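PDB 1Z05: transcriptional regulator, ROK family from Vibrio cholerae O1 biovar eltor, which probably binds DNA as a zinc-containing transcriptional regulator of carbohydrate metabolism, related to Mlc of Escherichia coli. Local coordinates for residues M113-G118 with P191-K196. Sequence-based numbering, arbitrary orientation.
Sequences MRLGRG and PHYNVK. With SO4 (sulfate ion), chain C; SO4 (sulfate ion), chain D; SO4 (sulfate ion), chain F.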
ATOM      1  N   MET A 113     -10.107 -11.815 -20.578  1.00 40.95           N
ATOM      2  CA  MET A 113     -10.557 -13.146 -20.220  1.00 41.10           C
ATOM      3  C   MET A 113     -10.782 -13.278 -18.722  1.00 39.66           C
ATOM      4  O   MET A 113     -10.121 -12.617 -17.915  1.00 38.76           O
ATOM      5  CB  MET A 113      -9.519 -14.177 -20.671  1.00 39.79           C
ATOM      6  CG  MET A 113      -9.290 -14.194 -22.174  1.00 42.05           C
ATOM      7  SD  MET A 113      -7.884 -15.222 -22.650  1.00 47.09           S
ATOM      8  CE  MET A 113      -8.596 -16.851 -22.531  1.00 50.37           C
ATOM      9  N   ARG A 114     -11.727 -14.128 -18.351  1.00 40.19           N
ATOM     10  CA  ARG A 114     -11.837 -14.568 -16.967  1.00 39.90           C
ATOM     11  C   ARG A 114     -11.748 -16.085 -16.908  1.00 40.20           C
ATOM     12  O   ARG A 114     -12.493 -16.784 -17.608  1.00 40.14           O
ATOM     13  CB  ARG A 114     -13.141 -14.096 -16.318  1.00 39.32           C
ATOM     14  CG  ARG A 114     -13.335 -14.690 -14.904  1.00 37.63           C
ATOM     15  CD  ARG A 114     -14.645 -14.262 -14.236  1.00 41.16           C
ATOM     16  NE  ARG A 114     -14.870 -15.058 -13.030  1.00 42.30           N
ATOM     17  CZ  ARG A 114     -14.319 -14.796 -11.849  1.00 43.05           C
ATOM     18  NH1 ARG A 114     -13.522 -13.734 -11.700  1.00 41.35           N
ATOM     19  NH2 ARG A 114     -14.550 -15.604 -10.818  1.00 39.26           N
ATOM     20  N   LEU A 115     -10.834 -16.584 -16.079  1.00 39.90           N
ATOM     21  CA  LEU A 115     -10.828 -17.990 -15.706  1.00 39.93           C
ATOM     22  C   LEU A 115     -11.625 -18.122 -14.417  1.00 39.76           C
ATOM     23  O   LEU A 115     -11.129 -17.804 -13.334  1.00 38.72           O
ATOM     24  CB  LEU A 115      -9.394 -18.523 -15.535  1.00 40.20           C
ATOM     25  CG  LEU A 115      -9.237 -20.035 -15.289  1.00 41.64           C
ATOM     26  CD1 LEU A 115      -9.912 -20.861 -16.388  1.00 40.92           C
ATOM     27  CD2 LEU A 115      -7.768 -20.436 -15.158  1.00 40.54           C
ATOM     28  N   GLY A 116     -12.876 -18.562 -14.548  1.00 38.82           N
ATOM     29  CA  GLY A 116     -13.762 -18.733 -13.404  1.00 37.68           C
ATOM     30  C   GLY A 116     -13.832 -20.188 -12.990  1.00 37.83           C
ATOM     31  O   GLY A 116     -13.133 -21.030 -13.555  1.00 36.96           O
ATOM     32  N   ARG A 117     -14.685 -20.487 -12.010  1.00 36.50           N
ATOM     33  CA  ARG A 117     -14.817 -21.848 -11.491  1.00 36.60           C
ATOM     34  C   ARG A 117     -15.590 -22.736 -12.459  1.00 36.77           C
ATOM     35  O   ARG A 117     -16.823 -22.719 -12.492  1.00 36.39           O
ATOM     36  CB  ARG A 117     -15.472 -21.844 -10.106  1.00 36.21           C
ATOM     37  CG  ARG A 117     -14.637 -21.132  -9.043  1.00 38.45           C
ATOM     38  CD  ARG A 117     -15.482 -20.747  -7.839  1.00 38.86           C
ATOM     39  NE  ARG A 117     -14.668 -20.341  -6.689  1.00 42.63           N
ATOM     40  CZ  ARG A 117     -14.178 -19.119  -6.497  1.00 45.36           C
ATOM     41  NH1 ARG A 117     -14.404 -18.148  -7.382  1.00 46.65           N
ATOM     42  NH2 ARG A 117     -13.461 -18.863  -5.408  1.00 46.07           N
ATOM     43  N   GLY A 118     -14.849 -23.492 -13.260  1.00 37.42           N
ATOM     44  CA  GLY A 118     -15.440 -24.398 -14.231  1.00 37.63           C
ATOM     45  C   GLY A 118     -15.782 -23.761 -15.564  1.00 37.33           C
ATOM     46  O   GLY A 118     -16.457 -24.373 -16.390  1.00 35.70           O
ATOM     47  N   PRO A 191      -8.581 -21.390  -6.471  1.00 38.82           N
ATOM     48  CA  PRO A 191      -9.708 -22.276  -6.155  1.00 39.22           C
ATOM     49  C   PRO A 191     -10.085 -23.122  -7.368  1.00 38.68           C
ATOM     50  O   PRO A 191      -9.758 -22.755  -8.499  1.00 37.71           O
ATOM     51  CB  PRO A 191     -10.852 -21.307  -5.823  1.00 39.58           C
ATOM     52  CG  PRO A 191     -10.234 -19.952  -5.719  1.00 40.17           C
ATOM     53  CD  PRO A 191      -8.987 -19.973  -6.519  1.00 38.84           C
ATOM     54  N   HIS A 192     -10.750 -24.252  -7.116  1.00 39.12           N
ATOM     55  CA  HIS A 192     -11.332 -25.111  -8.161  1.00 39.57           C
ATOM     56  C   HIS A 192     -10.297 -25.941  -8.923  1.00 39.19           C
ATOM     57  O   HIS A 192     -10.386 -27.168  -8.954  1.00 38.30           O
ATOM     58  CB  HIS A 192     -12.198 -24.298  -9.139  1.00 39.93           C
ATOM     59  CG  HIS A 192     -12.926 -25.137 -10.143  1.00 40.39           C
ATOM     60  ND1 HIS A 192     -14.119 -25.767  -9.860  1.00 44.33           N
ATOM     61  CD2 HIS A 192     -12.626 -25.459 -11.424  1.00 39.05           C
ATOM     62  CE1 HIS A 192     -14.526 -26.435 -10.925  1.00 43.09           C
ATOM     63  NE2 HIS A 192     -13.638 -26.264 -11.887  1.00 40.22           N
ATOM     64  N   TYR A 193      -9.328 -25.267  -9.538  1.00 39.12           N
ATOM     65  CA  TYR A 193      -8.305 -25.943 -10.331  1.00 40.14           C
ATOM     66  C   TYR A 193      -7.127 -26.373  -9.463  1.00 40.52           C
ATOM     67  O   TYR A 193      -6.842 -25.763  -8.427  1.00 41.51           O
ATOM     68  CB  TYR A 193      -7.828 -25.055 -11.488  1.00 40.48           C
ATOM     69  CG  TYR A 193      -8.940 -24.544 -12.375  1.00 40.89           C
ATOM     70  CD1 TYR A 193      -9.489 -25.355 -13.370  1.00 40.41           C
ATOM     71  CD2 TYR A 193      -9.450 -23.253 -12.217  1.00 40.12           C
ATOM     72  CE1 TYR A 193     -10.513 -24.899 -14.188  1.00 42.76           C
ATOM     73  CE2 TYR A 193     -10.481 -22.778 -13.036  1.00 40.08           C
ATOM     74  CZ  TYR A 193     -11.006 -23.615 -14.020  1.00 41.74           C
ATOM     75  OH  TYR A 193     -12.020 -23.179 -14.844  1.00 44.04           O
ATOM     76  N   ASN A 194      -6.463 -27.444  -9.880  1.00 41.03           N
ATOM     77  CA  ASN A 194      -5.264 -27.915  -9.213  1.00 41.03           C
ATOM     78  C   ASN A 194      -4.047 -27.256  -9.856  1.00 41.48           C
ATOM     79  O   ASN A 194      -3.481 -27.769 -10.829  1.00 41.34           O
ATOM     80  CB  ASN A 194      -5.179 -29.441  -9.283  1.00 41.12           C
ATOM     81  CG  ASN A 194      -3.937 -29.993  -8.605  1.00 43.11           C
ATOM     82  OD1 ASN A 194      -3.366 -29.364  -7.705  1.00 46.09           O
ATOM     83  ND2 ASN A 194      -3.513 -31.181  -9.032  1.00 43.71           N
ATOM     84  N   VAL A 195      -3.657 -26.113  -9.295  1.00 41.43           N
ATOM     85  CA  VAL A 195      -2.608 -25.270  -9.862  1.00 42.70           C
ATOM     86  C   VAL A 195      -1.461 -25.036  -8.882  1.00 43.22           C
ATOM     87  O   VAL A 195      -1.679 -24.851  -7.685  1.00 43.56           O
ATOM     88  CB  VAL A 195      -3.201 -23.918 -10.358  1.00 42.65           C
ATOM     89  CG1 VAL A 195      -2.123 -22.850 -10.542  1.00 43.74           C
ATOM     90  CG2 VAL A 195      -3.958 -24.141 -11.652  1.00 41.09           C
ATOM     91  N   LYS A 196      -0.240 -25.069  -9.409  1.00 43.60           N
ATOM     92  CA  LYS A 196       0.959 -24.750  -8.641  1.00 44.05           C
ATOM     93  C   LYS A 196       1.942 -24.000  -9.537  1.00 43.47           C
ATOM     94  O   LYS A 196       2.603 -24.602 -10.389  1.00 43.19           O
ATOM     95  CB  LYS A 196       1.607 -26.019  -8.082  1.00 43.54           C
ATOM     96  CG  LYS A 196       2.693 -25.775  -7.031  1.00 44.61           C
ATOM     97  CD  LYS A 196       3.240 -27.095  -6.505  1.00 45.29           C
ATOM     98  CE  LYS A 196       4.086 -26.909  -5.248  1.00 48.50           C
ATOM     99  NZ  LYS A 196       4.490 -28.227  -4.663  1.00 50.73           N
TER
HETATM  100  S   SO4 C 407     -17.253 -17.975 -10.285  1.00 38.82           S
HETATM  101  O1  SO4 C 407     -18.017 -16.997 -11.050  1.00 37.36           O
HETATM  102  O2  SO4 C 407     -17.140 -17.568  -8.894  1.00 37.79           O
HETATM  103  O3  SO4 C 407     -17.973 -19.244 -10.385  1.00 42.30           O
HETATM  104  O4  SO4 C 407     -15.909 -18.100 -10.840  1.00 39.54           O
HETATM  105  S   SO4 D 408     -14.419 -15.258  -4.632  1.00 63.40           S
HETATM  106  O1  SO4 D 408     -14.319 -14.035  -5.423  1.00 64.30           O
HETATM  107  O2  SO4 D 408     -14.895 -14.932  -3.294  1.00 60.92           O
HETATM  108  O3  SO4 D 408     -15.368 -16.161  -5.272  1.00 66.95           O
HETATM  109  O4  SO4 D 408     -13.120 -15.918  -4.556  1.00 62.70           O
HETATM  110  S   SO4 F 410     -11.646 -25.577  -4.008  0.50 61.72           S
HETATM  111  O1  SO4 F 410     -11.655 -26.760  -4.865  0.50 61.13           O
HETATM  112  O2  SO4 F 410     -10.342 -24.928  -4.088  0.50 59.96           O
HETATM  113  O3  SO4 F 410     -12.690 -24.649  -4.438  0.50 60.33           O
HETATM  114  O4  SO4 F 410     -11.902 -25.979  -2.626  0.50 62.41           O
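Y193 donates its phenol proton to the backbone O of G116. Y193 OH lies 2.7 Å from G116 O. The C=O...donor angle of 169° puts the hydroxyl almost straight out from the carbonyl. The carbonyl oxygen meets the ring edge-on. L115 packs on the same end of the ring: L115 CG is 3.8 Å from Y193 CE2, and CD1 reaches the hydroxyl. With CG anti to the backbone N (chi1 -174°), the H192 imidazole lies against the R117-G118 backbone. R117 C sits above the middle of one imidazole face, G118 N nearer its border. G118 N is 3.3 Å from H192 NE2 but badly angled for a hydrogen bond. Segment 113-118 is the end of strand 108-116 and the turn into strand 119-126, in the ASKHA-type ROK fold. Segment 191-196 lies in the loop between strand 186-189 and helix 200-208. CG of R117 is anti to its carbonyl carbon (chi1 -64°), and the straight chain beyond carries the guanidinium past P191, with R117 NH2 3.4 Å from P191 CG. Three sulfates, probably from the crystallisation liquor, bind here. R114 NH2 and R117 N both bond O4 of the chain C sulfate, at 2.8 and 2.9 Å. R117 NH2 bonds O4 of the chain D sulfate. H192 N bonds O2 of the chain F sulfate.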